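Local coordinates for protein CyaY (Psychromonas ingrahamii, PDB 4HS5) that probably takes part in iron-sulfur cluster assembly, perhaps as a regulator, and is expected to bind ferrous and ferric iron, at residues F41-L47 / A92-S97; L13-I17 / F85-L89. All coordinates share one frame; numbering follows the deposited sequence.

Contact 1 (F41-L47 / A92-S97)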
loop_
_atom_site.group_PDB
_atom_site.type_symbol
_atom_site.label_atom_id
_atom_site.label_comp_id
_atom_site.label_asym_id
_atom_site.label_seq_id
_atom_site.Cartn_x
_atom_site.Cartn_y
_atom_site.Cartn_z
ATOM N N PHE A 41 -11.422 -0.466 -7.249
ATOM C CA PHE A 41 -12.634 -0.954 -6.629
ATOM C C PHE A 41 -13.764 -0.961 -7.668
ATOM O O PHE A 41 -13.629 -0.385 -8.750
ATOM C CB PHE A 41 -12.948 -0.081 -5.417
ATOM C CG PHE A 41 -11.762 0.108 -4.498
ATOM C CD1 PHE A 41 -11.273 -0.953 -3.754
ATOM C CD2 PHE A 41 -11.129 1.341 -4.399
ATOM C CE1 PHE A 41 -10.176 -0.794 -2.916
ATOM C CE2 PHE A 41 -10.033 1.512 -3.558
ATOM C CZ PHE A 41 -9.552 0.443 -2.822
ATOM N N GLU A 42 -14.865 -1.635 -7.377
ATOM C CA GLU A 42 -15.886 -1.710 -8.414
ATOM C C GLU A 42 -16.642 -0.397 -8.609
ATOM O O GLU A 42 -17.301 -0.214 -9.630
ATOM C CB GLU A 42 -16.816 -2.910 -8.251
ATOM C CG GLU A 42 -17.237 -3.219 -6.846
ATOM C CD GLU A 42 -18.161 -4.415 -6.819
ATOM O OE1 GLU A 42 -18.394 -4.995 -7.904
ATOM O OE2 GLU A 42 -18.649 -4.769 -5.727
ATOM N N ASN A 43 -16.513 0.533 -7.663
ATOM C CA ASN A 43 -17.014 1.887 -7.900
ATOM C C ASN A 43 -16.097 2.713 -8.808
ATOM O O ASN A 43 -16.333 3.903 -9.022
ATOM C CB ASN A 43 -17.352 2.626 -6.594
ATOM C CG ASN A 43 -16.127 2.963 -5.748
ATOM O OD1 ASN A 43 -14.983 2.691 -6.120
ATOM N ND2 ASN A 43 -16.372 3.586 -4.602
ATOM N N HIS A 44 -15.046 2.058 -9.314
ATOM C CA HIS A 44 -14.108 2.614 -10.295
ATOM C C HIS A 44 -13.130 3.641 -9.709
ATOM O O HIS A 44 -12.362 4.260 -10.451
ATOM C CB HIS A 44 -14.832 3.179 -11.527
ATOM C CG HIS A 44 -15.502 2.138 -12.374
ATOM N ND1 HIS A 44 -16.358 2.461 -13.405
ATOM C CD2 HIS A 44 -15.442 0.786 -12.346
ATOM C CE1 HIS A 44 -16.801 1.353 -13.973
ATOM N NE2 HIS A 44 -16.258 0.322 -13.350
ATOM N N THR A 45 -13.169 3.821 -8.392
ATOM C CA THR A 45 -12.124 4.585 -7.708
ATOM C C THR A 45 -10.869 3.723 -7.572
ATOM O O THR A 45 -10.912 2.502 -7.737
ATOM C CB THR A 45 -12.561 5.130 -6.327
ATOM O OG1 THR A 45 -12.813 4.055 -5.415
ATOM C CG2 THR A 45 -13.822 5.984 -6.469
ATOM N N LYS A 46 -9.748 4.366 -7.273
ATOM C CA LYS A 46 -8.474 3.660 -7.218
ATOM C C LYS A 46 -7.611 4.114 -6.054
ATOM O O LYS A 46 -7.829 5.168 -5.462
ATOM C CB LYS A 46 -7.685 3.894 -8.510
ATOM C CG LYS A 46 -8.352 3.432 -9.785
ATOM C CD LYS A 46 -7.513 3.858 -10.976
ATOM C CE LYS A 46 -8.149 3.447 -12.294
ATOM N NZ LYS A 46 -7.262 3.794 -13.454
ATOM N N LEU A 47 -6.614 3.294 -5.727
ATOM C CA LEU A 47 -5.512 3.706 -4.863
ATOM C C LEU A 47 -4.251 3.403 -5.648
ATOM O O LEU A 47 -4.162 2.372 -6.302
ATOM C CB LEU A 47 -5.502 2.911 -3.556
ATOM C CG LEU A 47 -6.694 3.132 -2.620
ATOM C CD1 LEU A 47 -6.657 2.221 -1.412
ATOM C CD2 LEU A 47 -6.735 4.576 -2.186
ATOM N N ALA A 92 -8.418 3.252 4.159
ATOM C CA ALA A 92 -8.686 3.882 2.866
ATOM C C ALA A 92 -9.595 3.034 1.987
ATOM O O ALA A 92 -10.520 3.554 1.360
ATOM C CB ALA A 92 -7.383 4.201 2.139
ATOM N N ILE A 93 -9.328 1.732 1.931
ATOM C CA ILE A 93 -10.153 0.808 1.168
ATOM C C ILE A 93 -11.593 0.865 1.690
ATOM O O ILE A 93 -12.548 0.870 0.911
ATOM C CB ILE A 93 -9.594 -0.638 1.221
ATOM C CG1 ILE A 93 -8.269 -0.734 0.446
ATOM C CG2 ILE A 93 -10.608 -1.646 0.683
ATOM C CD1 ILE A 93 -7.652 -2.127 0.418
ATOM N N PHE A 94 -11.749 0.948 3.009
ATOM C CA PHE A 94 -13.090 1.031 3.573
ATOM C C PHE A 94 -13.720 2.401 3.325
ATOM O O PHE A 94 -14.920 2.504 3.060
ATOM C CB PHE A 94 -13.094 0.729 5.074
ATOM C CG PHE A 94 -14.475 0.697 5.660
ATOM C CD1 PHE A 94 -15.279 -0.412 5.483
ATOM C CD2 PHE A 94 -14.976 1.790 6.348
ATOM C CE1 PHE A 94 -16.572 -0.449 6.004
ATOM C CE2 PHE A 94 -16.266 1.772 6.862
ATOM C CZ PHE A 94 -17.063 0.651 6.689
ATOM N N LYS A 95 -12.923 3.455 3.442
ATOM C CA LYS A 95 -13.431 4.820 3.351
ATOM C C LYS A 95 -13.803 5.199 1.923
ATOM O O LYS A 95 -14.693 6.026 1.716
ATOM C CB LYS A 95 -12.421 5.794 3.965
ATOM C CG LYS A 95 -12.374 7.198 3.395
ATOM C CD LYS A 95 -11.159 7.934 3.973
ATOM C CE LYS A 95 -9.855 7.166 3.711
ATOM N NZ LYS A 95 -9.149 7.597 2.465
ATOM N N GLN A 96 -13.163 4.569 0.940
ATOM C CA GLN A 96 -13.476 4.829 -0.466
ATOM C C GLN A 96 -14.512 3.878 -1.035
ATOM O O GLN A 96 -15.180 4.209 -2.019
ATOM C CB GLN A 96 -12.223 4.717 -1.334
ATOM C CG GLN A 96 -11.249 5.844 -1.151
ATOM C CD GLN A 96 -10.171 5.855 -2.212
ATOM O OE1 GLN A 96 -10.270 5.173 -3.240
ATOM N NE2 GLN A 96 -9.136 6.649 -1.974
ATOM N N SER A 97 -14.640 2.700 -0.433
ATOM C CA SER A 97 -15.396 1.622 -1.063
ATOM C C SER A 97 -16.215 0.732 -0.114
ATOM O O SER A 97 -16.943 -0.156 -0.561
ATOM C CB SER A 97 -14.440 0.757 -1.865
ATOM O OG SER A 97 -13.598 0.031 -0.983
#
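The ring of F41 is the main bump that the hairpin connection 41-47 presses into the last turns of helix 85-97, and its hollow is bounded by I93, Q96 and S97. I93 meets the ring's far rim, where F41 CZ lies 3.7 Å from I93 CG1 and CE1 touches the CG2 branch. S97 comes over a face: its CB sits 4.2 Å from the ring centroid, a CH-pi contact. At the CE2 edge stands the amide end of Q96, its plane turned 83° from that of the ring. With CG beside the backbone N (chi1 -50°), F41 directs its ring at the helix. L47, on the neighbouring strand, makes a second bump: its CD1 fits between I93 CG1 at 3.8 Å and A92 CB at 4.1 Å, while CD2 leans on the Q96 amide. Were F41 replaced by an alanine, a gap would probably open between I93 and S97, with the Q96 side chain freer to move.

Residues F41 to H44 form a type I turn linking strands 36-41 and 46-52. N43, within this turn, also begins an Asx turn, its OD1 accepting from both T45 N (3.1 Å) and T45 OG1 (2.7 Å), from the same face of the carboxamide. This double grip probably steadies the amide, whose ND2 donates to Q96 O at 2.9 Å; the N-H...O angle is 141°, and the acceptor lies close to the N43 amide plane. The chemistry thus pairs an apolar wedge with a polar rim, where the hairpin supplies a donor to a backbone carbonyl in the last turn of the helix.

Contact 2 (L13-I17 / F85-L89)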
loop_
_atom_site.group_PDB
_atom_site.type_symbol
_atom_site.label_atom_id
_atom_site.label_comp_id
_atom_site.label_asym_id
_atom_site.label_seq_id
_atom_site.Cartn_x
_atom_site.Cartn_y
_atom_site.Cartn_z
ATOM N N LEU A 13 6.121 -6.124 0.795
ATOM C CA LEU A 13 4.920 -5.316 0.966
ATOM C C LEU A 13 3.914 -5.524 -0.153
ATOM O O LEU A 13 2.728 -5.733 0.104
ATOM C CB LEU A 13 5.289 -3.841 1.058
ATOM C CG LEU A 13 4.125 -2.862 1.233
ATOM C CD1 LEU A 13 3.322 -3.145 2.489
ATOM C CD2 LEU A 13 4.665 -1.418 1.220
ATOM N N TYR A 14 4.376 -5.461 -1.395
ATOM C CA TYR A 14 3.472 -5.589 -2.524
ATOM C C TYR A 14 2.827 -6.961 -2.523
ATOM O O TYR A 14 1.620 -7.080 -2.699
ATOM C CB TYR A 14 4.206 -5.376 -3.848
ATOM C CG TYR A 14 4.383 -3.939 -4.252
ATOM C CD1 TYR A 14 4.393 -2.921 -3.312
ATOM C CD2 TYR A 14 4.523 -3.598 -5.595
ATOM C CE1 TYR A 14 4.558 -1.599 -3.694
ATOM C CE2 TYR A 14 4.684 -2.281 -5.984
ATOM C CZ TYR A 14 4.688 -1.291 -5.034
ATOM O OH TYR A 14 4.839 0.025 -5.413
ATOM N N GLN A 15 3.611 -8.001 -2.292
ATOM C CA GLN A 15 3.022 -9.336 -2.246
ATOM C C GLN A 15 2.074 -9.522 -1.058
ATOM O O GLN A 15 1.073 -10.228 -1.187
ATOM C CB GLN A 15 4.098 -10.421 -2.254
ATOM C CG GLN A 15 4.864 -10.486 -3.557
ATOM C CD GLN A 15 5.545 -11.820 -3.763
ATOM O OE1 GLN A 15 6.175 -12.356 -2.853
ATOM N NE2 GLN A 15 5.425 -12.362 -4.969
ATOM N N LYS A 16 2.375 -8.899 0.082
ATOM C CA LYS A 16 1.478 -8.931 1.249
ATOM C C LYS A 16 0.146 -8.276 0.893
ATOM O O LYS A 16 -0.924 -8.784 1.224
ATOM C CB LYS A 16 2.121 -8.214 2.438
ATOM C CG LYS A 16 1.325 -8.254 3.741
ATOM C CD LYS A 16 2.163 -7.635 4.859
ATOM C CE LYS A 16 1.547 -7.851 6.235
ATOM N NZ LYS A 16 1.984 -9.121 6.885
ATOM N N ILE A 17 0.202 -7.160 0.180
ATOM C CA ILE A 17 -1.025 -6.477 -0.205
ATOM C C ILE A 17 -1.846 -7.387 -1.109
ATOM O O ILE A 17 -3.054 -7.555 -0.894
ATOM C CB ILE A 17 -0.729 -5.138 -0.891
ATOM C CG1 ILE A 17 -0.157 -4.142 0.120
ATOM C CG2 ILE A 17 -1.995 -4.576 -1.524
ATOM C CD1 ILE A 17 0.478 -2.925 -0.545
ATOM N N PHE A 85 1.280 2.120 7.418
ATOM C CA PHE A 85 0.783 1.913 6.063
ATOM C C PHE A 85 -0.385 0.936 5.954
ATOM O O PHE A 85 -1.397 1.239 5.317
ATOM C CB PHE A 85 1.941 1.426 5.182
ATOM C CG PHE A 85 1.562 1.188 3.747
ATOM C CD1 PHE A 85 1.714 2.187 2.803
ATOM C CD2 PHE A 85 1.089 -0.048 3.338
ATOM C CE1 PHE A 85 1.373 1.963 1.468
ATOM C CE2 PHE A 85 0.736 -0.273 2.015
ATOM C CZ PHE A 85 0.874 0.736 1.083
ATOM N N LEU A 86 -0.231 -0.255 6.516
ATOM C CA LEU A 86 -1.235 -1.288 6.290
ATOM C C LEU A 86 -2.552 -0.978 6.993
ATOM O O LEU A 86 -3.632 -1.234 6.447
ATOM C CB LEU A 86 -0.693 -2.658 6.693
ATOM C CG LEU A 86 0.463 -3.121 5.806
ATOM C CD1 LEU A 86 1.023 -4.399 6.377
ATOM C CD2 LEU A 86 -0.023 -3.320 4.370
ATOM N N THR A 87 -2.445 -0.396 8.186
ATOM C CA THR A 87 -3.592 0.112 8.934
ATOM C C THR A 87 -4.299 1.191 8.115
ATOM O O THR A 87 -5.522 1.186 7.952
ATOM C CB THR A 87 -3.134 0.704 10.288
ATOM O OG1 THR A 87 -2.515 -0.331 11.065
ATOM C CG2 THR A 87 -4.319 1.253 11.057
ATOM N N PHE A 88 -3.506 2.102 7.568
ATOM C CA PHE A 88 -4.064 3.201 6.804
ATOM C C PHE A 88 -4.694 2.711 5.498
ATOM O O PHE A 88 -5.728 3.220 5.059
ATOM C CB PHE A 88 -2.969 4.232 6.529
ATOM C CG PHE A 88 -3.479 5.488 5.888
ATOM C CD1 PHE A 88 -4.055 6.490 6.650
ATOM C CD2 PHE A 88 -3.383 5.658 4.521
ATOM C CE1 PHE A 88 -4.524 7.647 6.053
ATOM C CE2 PHE A 88 -3.850 6.808 3.913
ATOM C CZ PHE A 88 -4.416 7.806 4.689
ATOM N N LEU A 89 -4.070 1.717 4.873
ATOM C CA LEU A 89 -4.553 1.170 3.618
ATOM C C LEU A 89 -5.908 0.504 3.809
ATOM O O LEU A 89 -6.826 0.717 3.015
ATOM C CB LEU A 89 -3.531 0.171 3.049
ATOM C CG LEU A 89 -3.893 -0.397 1.687
ATOM C CD1 LEU A 89 -4.030 0.741 0.700
ATOM C CD2 LEU A 89 -2.829 -1.378 1.220
#
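F85 lays one face of its ring beneath the isobutyl group of L13, with L13 CD2 4.2 Å above the ring plane and displaced toward the rim. The two residues belong to the paired helices 3-24 and 85-97 of the frataxin fold, an alpha-beta sandwich in which both helices pack on one face of the antiparallel sheet. Here the local axes run in broadly the same direction, 34° apart, and come no closer than 12.3 Å, a spacing filled by leucine, isoleucine and phenylalanine side chains.

The CE2 corner of F85 is where the other helix gathers: L13 CD1 approaches it to 3.9 Å, and I17 CD1 meets it near the ring plane at 3.7 Å, the isoleucine nearly perpendicular to the phenylalanine. F85 CG is anti to the backbone N (chi1 -179°), which carries the ring across to both partners. Beyond it, I49 of the sheet also touches F85 and I17, and Y69 meets the F85 ring edge-to-face, so the ring also takes part in the helix-sheet interface.

L86 extends this apolar seam farther from the sheet. Its CD2 lies 3.8 Å from L13 CD1 as the two leucines lie alongside, pointing opposite ways, and F103 of the C-terminal tail touches L86, I17 and L89. One turn on, L89 CD2 rests 4.0 Å from I17 CG1. At the outer margin K16 contributes its aliphatic chain alone: the bend at chi4 (89°) carries NZ farther off, while K16 CE presses to 3.5 Å on L86 CD1, closer than usual for two carbons.

Both contacts use helix 85-97, but at its two ends and for different partners. Contact 2, about 4 Å from the centre of the chain, is buried and held by carbon-carbon packing, with no hydrogen bond between its segments, joining the start of this helix to helix 3-24. Contact 1 lies about 13 Å from that centre and ties the helix's last turns to a hairpin; it is only partly buried, and a side-chain to backbone hydrogen bond joins its hydrophobic packing. Their centres are about 15 Å apart, yet they touch: L47 CD1 of contact 1 meets L89 CD1 of contact 2 at 3.7 Å, and F103 packs on I93 as well as on residues of contact 2, so the two apolar patches adjoin.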